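Acyl-CoA thioesterase II TesB2 (Mycobacterium marinum, PDB 3U0A) probably hydrolyses fatty acyl-CoA thioesters to free fatty acids and coenzyme A, as other thioesterases of its double hotdog family do. Local coordinates at residues A224-R229 against A267-G272; L199-S204 against L237-S242; G86-T91 against T112-I117; S118-M123 against G261-A266. All blocks are in the same frame, centred on the assembly; numbering follows the deposited sequence.

Interaction 1: A224-R229 against A267-G272; sequences AMWFMR and AVMQEG
Trp226 and Ala267 pair backbone to backbone, as do Ala224 and Met269, where strands 217-227 and 264-275 run antiparallel in the second hotdog domain of this thioesterase. Trp226 N gives its hydrogen to Ala267 O at 3.0 Å, and Ala267 N returns the bond to Trp226 O. Ala224 N bonds Met269 O at 2.9 Å, and Met269 N returns a bond to Ala224 O. Between them sits the non-hydrogen-bonded pair Met225 and Val268, whose side chains lie side by side on one face, Met225 CG 3.8 Å from Val268 CG2. The other face carries Ala224, Trp226, Ala267 and Met269. Here the indole lies along its own strand, CG beside the backbone N (chi1 -63°), its CE3-CZ3 edge turned to the neighbouring one; Trp226 CE3 lies 3.6 Å from Ala267 O, which sits at the ring edge. At the strand's end the Met228 chain bends back, bringing Met228 SD to 4.3 Å from Ala267 CB. Further out, helix 186-200 covers the Met225 face, with Met225 against Ala194 and Asp198. The indole face meets the second subunit: Met269 of that chain packs on the ring, and Trp226 NE1 is hydrogen-bonded to Asp222 OD2 of the second subunit.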
loop_
_atom_site.group_PDB
_atom_site.type_symbol
_atom_site.label_atom_id
_atom_site.label_comp_id
_atom_site.label_asym_id
_atom_site.label_seq_id
_atom_site.Cartn_x
_atom_site.Cartn_y
_atom_site.Cartn_z
ATOM N N ALA A 224 -0.720 -0.651 -4.558
ATOM C CA ALA A 224 0.096 -1.408 -3.614
ATOM C C ALA A 224 -0.588 -2.738 -3.490
ATOM O O ALA A 224 -1.800 -2.775 -3.303
ATOM C CB ALA A 224 0.146 -0.710 -2.246
ATOM N N MET A 225 0.179 -3.824 -3.596
ATOM C CA MET A 225 -0.389 -5.196 -3.567
ATOM C C MET A 225 0.451 -6.161 -2.747
ATOM O O MET A 225 1.666 -5.987 -2.611
ATOM C CB MET A 225 -0.539 -5.752 -4.973
ATOM C CG MET A 225 -1.416 -4.913 -5.883
ATOM S SD MET A 225 -1.538 -5.577 -7.543
ATOM C CE MET A 225 -2.458 -4.223 -8.325
ATOM N N TRP A 226 -0.218 -7.173 -2.186
ATOM C CA TRP A 226 0.447 -8.175 -1.374
ATOM C C TRP A 226 -0.075 -9.500 -1.760
ATOM O O TRP A 226 -1.264 -9.729 -1.688
ATOM C CB TRP A 226 0.222 -7.896 0.113
ATOM C CG TRP A 226 0.822 -6.570 0.586
ATOM C CD1 TRP A 226 2.071 -6.348 1.130
ATOM C CD2 TRP A 226 0.198 -5.266 0.576
ATOM N NE1 TRP A 226 2.257 -5.037 1.437
ATOM C CE2 TRP A 226 1.182 -4.332 1.111
ATOM C CE3 TRP A 226 -1.034 -4.785 0.188
ATOM C CZ2 TRP A 226 0.912 -2.989 1.248
ATOM C CZ3 TRP A 226 -1.291 -3.411 0.326
ATOM C CH2 TRP A 226 -0.336 -2.545 0.854
ATOM N N PHE A 227 0.809 -10.384 -2.189
ATOM C CA PHE A 227 0.413 -11.672 -2.763
ATOM C C PHE A 227 0.713 -12.733 -1.756
ATOM O O PHE A 227 1.854 -13.112 -1.580
ATOM C CB PHE A 227 1.159 -11.919 -4.072
ATOM C CG PHE A 227 1.034 -10.789 -5.029
ATOM C CD1 PHE A 227 -0.179 -10.511 -5.626
ATOM C CD2 PHE A 227 2.101 -9.965 -5.298
ATOM C CE1 PHE A 227 -0.315 -9.448 -6.498
ATOM C CE2 PHE A 227 1.966 -8.903 -6.169
ATOM C CZ PHE A 227 0.760 -8.646 -6.774
ATOM N N MET A 228 -0.321 -13.189 -1.067
ATOM C CA MET A 228 -0.140 -14.024 0.131
ATOM C C MET A 228 -0.151 -15.558 -0.110
ATOM O O MET A 228 0.645 -16.265 0.464
ATOM C CB MET A 228 -1.207 -13.674 1.175
ATOM C CG MET A 228 -1.006 -12.372 1.928
ATOM S SD MET A 228 -2.220 -11.049 1.609
ATOM C CE MET A 228 -3.785 -11.900 1.554
ATOM N N ARG A 229 -1.073 -16.075 -0.920
ATOM C CA ARG A 229 -1.206 -17.537 -1.102
ATOM C C ARG A 229 -1.447 -17.823 -2.558
ATOM O O ARG A 229 -1.918 -16.965 -3.299
ATOM C CB ARG A 229 -2.378 -18.099 -0.287
ATOM C CG ARG A 229 -2.149 -18.077 1.210
ATOM C CD ARG A 229 -3.464 -18.221 1.957
ATOM N NE ARG A 229 -3.298 -18.027 3.398
ATOM C CZ ARG A 229 -3.477 -16.879 4.067
ATOM N NH1 ARG A 229 -3.868 -15.753 3.465
ATOM N NH2 ARG A 229 -3.254 -16.860 5.374
ATOM N N ALA A 267 -4.253 -8.874 -1.138
ATOM C CA ALA A 267 -4.779 -7.617 -0.618
ATOM C C ALA A 267 -4.293 -6.514 -1.515
ATOM O O ALA A 267 -3.198 -6.605 -2.060
ATOM C CB ALA A 267 -4.319 -7.365 0.803
ATOM N N VAL A 268 -5.115 -5.494 -1.720
ATOM C CA VAL A 268 -4.729 -4.375 -2.572
ATOM C C VAL A 268 -5.227 -3.076 -1.975
ATOM O O VAL A 268 -6.337 -3.020 -1.459
ATOM C CB VAL A 268 -5.333 -4.464 -3.999
ATOM C CG1 VAL A 268 -4.932 -3.256 -4.823
ATOM C CG2 VAL A 268 -4.933 -5.754 -4.717
ATOM N N MET A 269 -4.400 -2.038 -2.054
ATOM C CA MET A 269 -4.834 -0.657 -1.845
ATOM C C MET A 269 -4.440 0.165 -3.054
ATOM O O MET A 269 -3.359 -0.023 -3.579
ATOM C CB MET A 269 -4.152 -0.093 -0.639
ATOM C CG MET A 269 -4.743 -0.612 0.644
ATOM S SD MET A 269 -5.987 0.581 1.103
ATOM C CE MET A 269 -5.157 1.443 2.428
ATOM N N GLN A 270 -5.319 1.078 -3.472
ATOM C CA GLN A 270 -5.095 1.930 -4.621
ATOM C C GLN A 270 -5.805 3.248 -4.446
ATOM O O GLN A 270 -6.975 3.304 -4.050
ATOM C CB GLN A 270 -5.595 1.234 -5.874
ATOM C CG GLN A 270 -5.537 2.013 -7.174
ATOM C CD GLN A 270 -5.638 1.088 -8.388
ATOM O OE1 GLN A 270 -6.448 0.162 -8.385
ATOM N NE2 GLN A 270 -4.812 1.312 -9.409
ATOM N N GLU A 271 -5.065 4.314 -4.725
ATOM C CA GLU A 271 -5.620 5.651 -4.733
ATOM C C GLU A 271 -5.805 6.101 -6.208
ATOM O O GLU A 271 -5.005 5.751 -7.074
ATOM C CB GLU A 271 -4.704 6.592 -3.955
ATOM C CG GLU A 271 -5.296 7.972 -3.760
ATOM C CD GLU A 271 -4.482 8.846 -2.814
ATOM O OE1 GLU A 271 -3.215 8.939 -2.977
ATOM O OE2 GLU A 271 -5.133 9.446 -1.911
ATOM N N GLY A 272 -6.852 6.866 -6.482
ATOM C CA GLY A 272 -7.100 7.410 -7.801
ATOM C C GLY A 272 -7.426 8.892 -7.774
ATOM O O GLY A 272 -7.778 9.457 -6.736
#

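Interaction 2: L199-S204 against L237-S242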
loop_
_atom_site.group_PDB
_atom_site.type_symbol
_atom_site.label_atom_id
_atom_site.label_comp_id
_atom_site.label_asym_id
_atom_site.label_seq_id
_atom_site.Cartn_x
_atom_site.Cartn_y
_atom_site.Cartn_z
ATOM N N LEU A 199 -8.010 -2.759 -13.356
ATOM C CA LEU A 199 -9.187 -2.398 -14.181
ATOM C C LEU A 199 -10.418 -2.156 -13.360
ATOM O O LEU A 199 -11.295 -1.457 -13.815
ATOM C CB LEU A 199 -9.558 -3.470 -15.210
ATOM C CG LEU A 199 -8.496 -3.843 -16.232
ATOM C CD1 LEU A 199 -9.064 -4.689 -17.368
ATOM C CD2 LEU A 199 -7.786 -2.615 -16.789
ATOM N N THR A 200 -10.501 -2.737 -12.161
ATOM C CA THR A 200 -11.794 -2.809 -11.439
ATOM C C THR A 200 -11.880 -2.188 -10.069
ATOM O O THR A 200 -12.952 -1.821 -9.688
ATOM C CB THR A 200 -12.259 -4.256 -11.271
ATOM O OG1 THR A 200 -11.350 -4.946 -10.402
ATOM C CG2 THR A 200 -12.314 -4.924 -12.615
ATOM N N LEU A 201 -10.804 -2.087 -9.314
ATOM C CA LEU A 201 -10.933 -1.585 -7.930
ATOM C C LEU A 201 -11.398 -0.150 -7.795
ATOM O O LEU A 201 -12.260 0.098 -7.011
ATOM C CB LEU A 201 -9.653 -1.751 -7.126
ATOM C CG LEU A 201 -9.710 -1.418 -5.637
ATOM C CD1 LEU A 201 -10.732 -2.257 -4.887
ATOM C CD2 LEU A 201 -8.324 -1.656 -5.062
ATOM N N LEU A 202 -10.854 0.775 -8.559
ATOM C CA LEU A 202 -11.143 2.191 -8.351
ATOM C C LEU A 202 -12.615 2.543 -8.609
ATOM O O LEU A 202 -13.114 3.579 -8.121
ATOM C CB LEU A 202 -10.202 3.088 -9.183
ATOM C CG LEU A 202 -8.845 3.399 -8.517
ATOM C CD1 LEU A 202 -7.885 4.141 -9.466
ATOM C CD2 LEU A 202 -9.049 4.181 -7.223
ATOM N N GLY A 203 -13.300 1.678 -9.365
ATOM C CA GLY A 203 -14.768 1.743 -9.527
ATOM C C GLY A 203 -15.517 1.783 -8.189
ATOM O O GLY A 203 -16.560 2.409 -8.075
ATOM N N SER A 204 -14.976 1.133 -7.165
ATOM C CA SER A 204 -15.640 1.074 -5.850
ATOM C C SER A 204 -15.788 2.462 -5.183
ATOM O O SER A 204 -16.677 2.651 -4.326
ATOM C CB SER A 204 -14.917 0.107 -4.897
ATOM O OG SER A 204 -13.636 0.590 -4.512
ATOM N N LEU A 237 -12.497 -16.115 -8.405
ATOM C CA LEU A 237 -11.968 -15.238 -7.359
ATOM C C LEU A 237 -13.055 -14.225 -6.957
ATOM O O LEU A 237 -13.711 -13.634 -7.821
ATOM C CB LEU A 237 -10.744 -14.484 -7.869
ATOM C CG LEU A 237 -9.593 -15.324 -8.377
ATOM C CD1 LEU A 237 -8.620 -14.464 -9.151
ATOM C CD2 LEU A 237 -8.913 -16.093 -7.234
ATOM N N LEU A 238 -13.250 -14.039 -5.656
ATOM C CA LEU A 238 -14.107 -12.976 -5.163
ATOM C C LEU A 238 -13.292 -11.776 -4.715
ATOM O O LEU A 238 -12.395 -11.880 -3.869
ATOM C CB LEU A 238 -14.944 -13.434 -3.999
ATOM C CG LEU A 238 -15.717 -12.371 -3.190
ATOM C CD1 LEU A 238 -16.919 -11.851 -3.967
ATOM C CD2 LEU A 238 -16.167 -12.989 -1.888
ATOM N N TYR A 239 -13.619 -10.639 -5.309
ATOM C CA TYR A 239 -13.001 -9.417 -4.958
ATOM C C TYR A 239 -13.895 -8.660 -4.014
ATOM O O TYR A 239 -14.906 -8.107 -4.413
ATOM C CB TYR A 239 -12.782 -8.554 -6.166
ATOM C CG TYR A 239 -11.580 -7.676 -6.030
ATOM C CD1 TYR A 239 -10.932 -7.473 -4.797
ATOM C CD2 TYR A 239 -11.080 -7.023 -7.137
ATOM C CE1 TYR A 239 -9.793 -6.657 -4.711
ATOM C CE2 TYR A 239 -9.952 -6.206 -7.058
ATOM C CZ TYR A 239 -9.295 -6.030 -5.876
ATOM O OH TYR A 239 -8.164 -5.230 -5.920
ATOM N N ASP A 240 -13.496 -8.609 -2.762
ATOM C CA ASP A 240 -14.226 -7.847 -1.782
ATOM C C ASP A 240 -13.570 -6.462 -1.624
ATOM O O ASP A 240 -12.448 -6.362 -1.136
ATOM C CB ASP A 240 -14.272 -8.629 -0.476
ATOM C CG ASP A 240 -15.091 -7.968 0.559
ATOM O OD1 ASP A 240 -16.084 -7.315 0.225
ATOM O OD2 ASP A 240 -14.726 -8.105 1.717
ATOM N N GLN A 241 -14.294 -5.429 -2.067
ATOM C CA GLN A 241 -13.749 -4.075 -2.251
ATOM C C GLN A 241 -14.460 -3.059 -1.391
ATOM O O GLN A 241 -15.586 -3.288 -0.930
ATOM C CB GLN A 241 -13.884 -3.585 -3.699
ATOM C CG GLN A 241 -13.470 -4.561 -4.763
ATOM C CD GLN A 241 -13.758 -4.044 -6.172
ATOM O OE1 GLN A 241 -14.774 -3.400 -6.406
ATOM N NE2 GLN A 241 -12.866 -4.336 -7.112
ATOM N N SER A 242 -13.779 -1.936 -1.183
ATOM C CA SER A 242 -14.356 -0.800 -0.496
ATOM C C SER A 242 -13.590 0.479 -0.797
ATOM O O SER A 242 -12.427 0.447 -1.173
ATOM C CB SER A 242 -14.412 -1.038 1.020
ATOM O OG SER A 242 -13.410 -0.315 1.732
#
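Thr200, in the last part of helix 186-200, meets Tyr239 and Gln241 of strand 237-247; helix against sheet is the basic packing of a hotdog fold. Thr200 OG1 lies at the edge of the Tyr239 ring, 3.8 Å from CE2, while its hydrogen bond goes back to Met196 O within the helix. Leu201 comes next and makes the largest share of the contact on the helix side. Its CG stands opposite the backbone N (chi1 -173°), carrying the isobutyl group in between, crosswise to Tyr239 and alongside Gln241: Leu201 CD1 is 3.6 Å from Gln241 CG, and Leu201 CD2 is 3.7 Å from Tyr239 OH. That phenol oxygen is hydrogen-bonded to Ser197, one helical turn earlier. Gln241 runs past Leu201 pointing the other way, and its CG rests 3.8 Å above one face of the Tyr239 ring, off toward the rim. Its amide oxygen is held by Gln172 of the adjoining strand, so the buried polar end has a partner on the sheet side. Beyond Leu201 the chain tightens into a 3-10 turn. Leu201 O takes two bonds there, from Ser204 N and Ser204 OG, both at 2.9 Å, and Ser204 CB lies 3.8 Å from Gln241 OE1.

Interaction 3: G86-T91 against T112-I117. With SO4 (sulfate ion), chain I.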
loop_
_atom_site.group_PDB
_atom_site.type_symbol
_atom_site.label_atom_id
_atom_site.label_comp_id
_atom_site.label_asym_id
_atom_site.label_seq_id
_atom_site.Cartn_x
_atom_site.Cartn_y
_atom_site.Cartn_z
ATOM N N GLY A 86 19.606 -10.453 -0.873
ATOM C CA GLY A 86 20.028 -11.114 0.347
ATOM C C GLY A 86 19.680 -12.580 0.316
ATOM O O GLY A 86 19.354 -13.132 -0.739
ATOM N N GLY A 87 19.736 -13.210 1.481
ATOM C CA GLY A 87 19.529 -14.650 1.603
ATOM C C GLY A 87 18.079 -15.104 1.532
ATOM O O GLY A 87 17.809 -16.198 1.059
ATOM N N SER A 88 17.172 -14.266 2.025
ATOM C CA SER A 88 15.741 -14.576 2.101
ATOM C C SER A 88 14.903 -13.659 1.234
ATOM O O SER A 88 13.853 -14.068 0.747
ATOM C CB SER A 88 15.227 -14.440 3.544
ATOM O OG SER A 88 15.751 -15.471 4.354
ATOM N N PHE A 89 15.358 -12.420 1.071
ATOM C CA PHE A 89 14.611 -11.432 0.354
ATOM C C PHE A 89 15.458 -10.791 -0.773
ATOM O O PHE A 89 16.664 -10.517 -0.613
ATOM C CB PHE A 89 14.122 -10.357 1.333
ATOM C CG PHE A 89 13.007 -10.820 2.260
ATOM C CD1 PHE A 89 13.302 -11.476 3.442
ATOM C CD2 PHE A 89 11.662 -10.583 1.950
ATOM C CE1 PHE A 89 12.307 -11.899 4.284
ATOM C CE2 PHE A 89 10.659 -11.018 2.803
ATOM C CZ PHE A 89 10.991 -11.673 3.974
ATOM N N VAL A 90 14.819 -10.561 -1.915
ATOM C CA VAL A 90 15.406 -9.798 -2.988
ATOM C C VAL A 90 14.446 -8.646 -3.273
ATOM O O VAL A 90 13.220 -8.797 -3.192
ATOM C CB VAL A 90 15.643 -10.697 -4.220
ATOM C CG1 VAL A 90 15.896 -9.880 -5.466
ATOM C CG2 VAL A 90 16.806 -11.668 -3.976
ATOM N N THR A 91 14.991 -7.467 -3.552
ATOM C CA THR A 91 14.148 -6.309 -3.863
ATOM C C THR A 91 14.550 -5.725 -5.193
ATOM O O THR A 91 15.730 -5.620 -5.462
ATOM C CB THR A 91 14.274 -5.197 -2.788
ATOM O OG1 THR A 91 14.075 -5.756 -1.475
ATOM C CG2 THR A 91 13.252 -4.092 -3.033
ATOM N N THR A 112 12.091 -16.215 -0.312
ATOM C CA THR A 112 12.098 -17.682 -0.372
ATOM C C THR A 112 10.933 -18.310 0.439
ATOM O O THR A 112 10.218 -17.653 1.201
ATOM C CB THR A 112 13.455 -18.289 0.069
ATOM O OG1 THR A 112 13.824 -17.753 1.334
ATOM C CG2 THR A 112 14.536 -17.992 -0.921
ATOM N N ALA A 113 10.731 -19.604 0.228
ATOM C CA ALA A 113 9.726 -20.344 0.987
ATOM C C ALA A 113 10.210 -20.498 2.419
ATOM O O ALA A 113 11.241 -21.084 2.649
ATOM C CB ALA A 113 9.461 -21.713 0.352
ATOM N N GLN A 114 9.476 -19.920 3.358
ATOM C CA GLN A 114 9.805 -20.032 4.770
ATOM C C GLN A 114 8.514 -20.174 5.591
ATOM O O GLN A 114 7.440 -20.311 5.023
ATOM C CB GLN A 114 10.623 -18.811 5.202
ATOM C CG GLN A 114 11.705 -18.437 4.193
ATOM C CD GLN A 114 12.690 -17.397 4.707
ATOM O OE1 GLN A 114 12.303 -16.264 5.079
ATOM N NE2 GLN A 114 13.980 -17.763 4.714
ATOM N N ASN A 115 8.620 -20.111 6.920
ATOM C CA ASN A 115 7.484 -20.417 7.803
ATOM C C ASN A 115 7.269 -19.375 8.902
ATOM O O ASN A 115 8.166 -18.615 9.232
ATOM C CB ASN A 115 7.669 -21.827 8.418
ATOM C CG ASN A 115 8.010 -22.884 7.361
ATOM O OD1 ASN A 115 9.173 -23.345 7.259
ATOM N ND2 ASN A 115 7.000 -23.251 6.532
ATOM N N GLY A 116 6.069 -19.375 9.463
ATOM C CA GLY A 116 5.692 -18.381 10.437
ATOM C C GLY A 116 4.293 -18.547 10.966
ATOM O O GLY A 116 3.581 -19.480 10.600
ATOM N N ILE A 117 3.895 -17.676 11.872
ATOM C CA ILE A 117 2.526 -17.673 12.340
ATOM C C ILE A 117 1.555 -17.692 11.176
ATOM O O ILE A 117 1.857 -17.172 10.081
ATOM C CB ILE A 117 2.226 -16.442 13.172
ATOM C CG1 ILE A 117 2.586 -15.165 12.399
ATOM C CG2 ILE A 117 3.008 -16.513 14.463
ATOM C CD1 ILE A 117 2.269 -13.884 13.132
HETATM S S SO4 I . 17.438 -12.813 6.374
HETATM O O1 SO4 I . 17.973 -12.605 7.764
HETATM O O2 SO4 I . 15.929 -12.639 6.435
HETATM O O3 SO4 I . 17.967 -11.762 5.444
HETATM O O4 SO4 I . 17.925 -14.169 5.906
#
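Ser88 OG and the Gln114 amide meet because each first torsion sets its group beside the backbone N, chi1 -70° for Ser88 and -44° for Gln114, and the glutamine chain then runs extended beyond CG. Gln114 NE2 donates to Ser88 OG at 2.9 Å, with the hydroxyl 27° out of the amide plane. Ser88 OG in turn donates to O4 of a bound sulfate at 3.0 Å, so one hydroxyl links the amide to the anion. The backbones are tied next to it: Thr112 N is bonded to Ser88 O at 3.0 Å. This joins the turn leading into strand 89-98 to the residues just after strand 101-111, at the rim of the N-terminal hotdog domain. Phe89 presents its edge to sulfate O2, with CD1 4.1 Å away. Arg275 NH1 of the second subunit bonds both Gln114 OE1 and the sulfate; Gln111 NE2 of the same chain as Gln114 also donates to Gln114 OE1. The sulfate probably came from the crystallisation liquor, yet its partners show how an anion can be held at this surface by a serine hydroxyl of one subunit and an arginine of the other, whose charge would be expected to favour it.

Interaction 4: S118-M123 against G261-A266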
loop_
_atom_site.group_PDB
_atom_site.type_symbol
_atom_site.label_atom_id
_atom_site.label_comp_id
_atom_site.label_asym_id
_atom_site.label_seq_id
_atom_site.Cartn_x
_atom_site.Cartn_y
_atom_site.Cartn_z
ATOM N N SER A 118 0.387 -18.287 11.430
ATOM C CA SER A 118 -0.679 -18.462 10.424
ATOM C C SER A 118 -2.007 -17.892 10.881
ATOM O O SER A 118 -2.428 -18.183 11.983
ATOM C CB SER A 118 -0.912 -19.940 10.170
ATOM O OG SER A 118 -0.359 -20.285 8.942
ATOM N N HIS A 119 -2.669 -17.117 10.028
ATOM C CA HIS A 119 -4.083 -16.767 10.216
ATOM C C HIS A 119 -4.594 -16.044 9.002
ATOM O O HIS A 119 -3.791 -15.567 8.174
ATOM C CB HIS A 119 -4.303 -15.916 11.480
ATOM C CG HIS A 119 -3.565 -14.603 11.476
ATOM N ND1 HIS A 119 -2.409 -14.424 12.106
ATOM C CD2 HIS A 119 -3.886 -13.398 10.908
ATOM C CE1 HIS A 119 -2.010 -13.168 11.931
ATOM N NE2 HIS A 119 -2.916 -12.546 11.204
ATOM N N GLN A 120 -5.927 -15.956 8.888
ATOM C CA GLN A 120 -6.562 -15.117 7.851
ATOM C C GLN A 120 -7.985 -14.736 8.233
ATOM O O GLN A 120 -8.611 -15.421 9.023
ATOM C CB GLN A 120 -6.554 -15.810 6.484
ATOM C CG GLN A 120 -7.604 -16.890 6.308
ATOM C CD GLN A 120 -7.413 -17.708 5.031
ATOM O OE1 GLN A 120 -8.055 -17.427 4.003
ATOM N NE2 GLN A 120 -6.545 -18.739 5.093
ATOM N N ASP A 121 -8.484 -13.637 7.681
ATOM C CA ASP A 121 -9.860 -13.224 7.918
ATOM C C ASP A 121 -10.767 -14.195 7.166
ATOM O O ASP A 121 -10.381 -14.776 6.152
ATOM C CB ASP A 121 -10.119 -11.771 7.422
ATOM C CG ASP A 121 -9.469 -10.710 8.300
ATOM O OD1 ASP A 121 -8.969 -11.042 9.388
ATOM O OD2 ASP A 121 -9.444 -9.530 7.890
ATOM N N ALA A 122 -11.970 -14.366 7.665
ATOM C CA ALA A 122 -12.929 -15.245 7.027
ATOM C C ALA A 122 -13.432 -14.578 5.749
ATOM O O ALA A 122 -13.554 -13.345 5.654
ATOM C CB ALA A 122 -14.092 -15.557 7.972
ATOM N N MET A 123 -13.709 -15.406 4.760
ATOM C CA MET A 123 -14.370 -14.940 3.590
ATOM C C MET A 123 -15.727 -14.322 3.960
ATOM O O MET A 123 -16.502 -14.946 4.653
ATOM C CB MET A 123 -14.604 -16.102 2.632
ATOM C CG MET A 123 -14.879 -15.607 1.227
ATOM S SD MET A 123 -15.284 -16.966 0.168
ATOM C CE MET A 123 -15.693 -16.186 -1.398
ATOM N N GLY A 261 -13.183 -21.405 -2.371
ATOM C CA GLY A 261 -13.064 -22.168 -1.128
ATOM C C GLY A 261 -12.685 -21.321 0.088
ATOM O O GLY A 261 -12.488 -21.854 1.187
ATOM N N GLY A 262 -12.553 -20.006 -0.098
ATOM C CA GLY A 262 -12.467 -19.080 1.035
ATOM C C GLY A 262 -11.069 -18.715 1.456
ATOM O O GLY A 262 -10.897 -18.115 2.486
ATOM N N GLU A 263 -10.071 -19.073 0.656
ATOM C CA GLU A 263 -8.708 -18.710 0.942
ATOM C C GLU A 263 -8.442 -17.268 0.540
ATOM O O GLU A 263 -8.684 -16.894 -0.602
ATOM C CB GLU A 263 -7.731 -19.591 0.172
ATOM C CG GLU A 263 -7.773 -21.074 0.498
ATOM C CD GLU A 263 -7.132 -21.436 1.854
ATOM O OE1 GLU A 263 -5.951 -21.061 2.104
ATOM O OE2 GLU A 263 -7.815 -22.139 2.669
ATOM N N LEU A 264 -7.910 -16.480 1.475
ATOM C CA LEU A 264 -7.482 -15.110 1.205
ATOM C C LEU A 264 -6.114 -15.180 0.530
ATOM O O LEU A 264 -5.171 -15.695 1.111
ATOM C CB LEU A 264 -7.418 -14.304 2.524
ATOM C CG LEU A 264 -6.768 -12.933 2.497
ATOM C CD1 LEU A 264 -7.477 -11.997 1.536
ATOM C CD2 LEU A 264 -6.807 -12.377 3.893
ATOM N N VAL A 265 -6.029 -14.658 -0.691
ATOM C CA VAL A 265 -4.868 -14.863 -1.542
ATOM C C VAL A 265 -4.149 -13.593 -1.921
ATOM O O VAL A 265 -2.970 -13.675 -2.237
ATOM C CB VAL A 265 -5.259 -15.634 -2.826
ATOM C CG1 VAL A 265 -5.905 -16.962 -2.455
ATOM C CG2 VAL A 265 -6.210 -14.832 -3.694
ATOM N N ALA A 266 -4.846 -12.436 -1.894
ATOM C CA ALA A 266 -4.232 -11.105 -2.127
ATOM C C ALA A 266 -5.002 -9.922 -1.504
ATOM O O ALA A 266 -6.222 -9.984 -1.309
ATOM C CB ALA A 266 -3.981 -10.863 -3.619
#
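Gln120 lays its amide over the bend at Gly262 to Leu264, where OE1 accepts a hydrogen bond from Leu264 N at 2.7 Å. The bond is nearly straight, 165° at the hydrogen, although the donor stands 32° off the plane of the amide carbonyl. CG lies between the backbone N and the carbonyl carbon (chi1 78°), and from there the extended chain reaches across to the strand. Gln120 NE2 passes 3.8 Å from Glu263 OE1, the amide and carboxylate planes almost perpendicular; Arg229 packs against both side chains. The glutamine thus meets the start of strand 264-275 in the second hotdog domain, while its own short strand, 119-120, pairs in an antiparallel ladder with the second subunit. A classic beta bulge follows Leu264, with Val265 and Ala266 both facing Ile257. Further along this segment, Met123 runs fully extended beside the turn, its SD 3.6 Å from Gly262 CA. Gly262 turns the chain with a positive phi, a conformation glycine adopts readily. Asp121 points its carboxylate to the second subunit, OD1 accepting from Ala169 N there, while Asp121 N is 4.3 Å from Leu264 CD2.

In the fold
Interactions 1 and 2 are the buried pair, joined by Val268, whose methyls touch both Leu201 and Tyr239. Interaction 1 is a strand ladder held by backbone bonds; interaction 2 sets a helix end on the sheet with side-chain packing across it. Interaction 4 shares strand 264-275 with interaction 1, lies partly buried at that strand's start and turns on one glutamine-to-backbone bond; Arg229 and Met228 tie the two together, and Met123 packs on Leu238 of interaction 2. Interaction 3 lies apart at the surface of the N-terminal half, its centre about 29 Å from that of interaction 2, and rests on polar bonds around a sulfate. Interactions 1, 3 and 4 meet the second subunit, whereas interaction 2 does not.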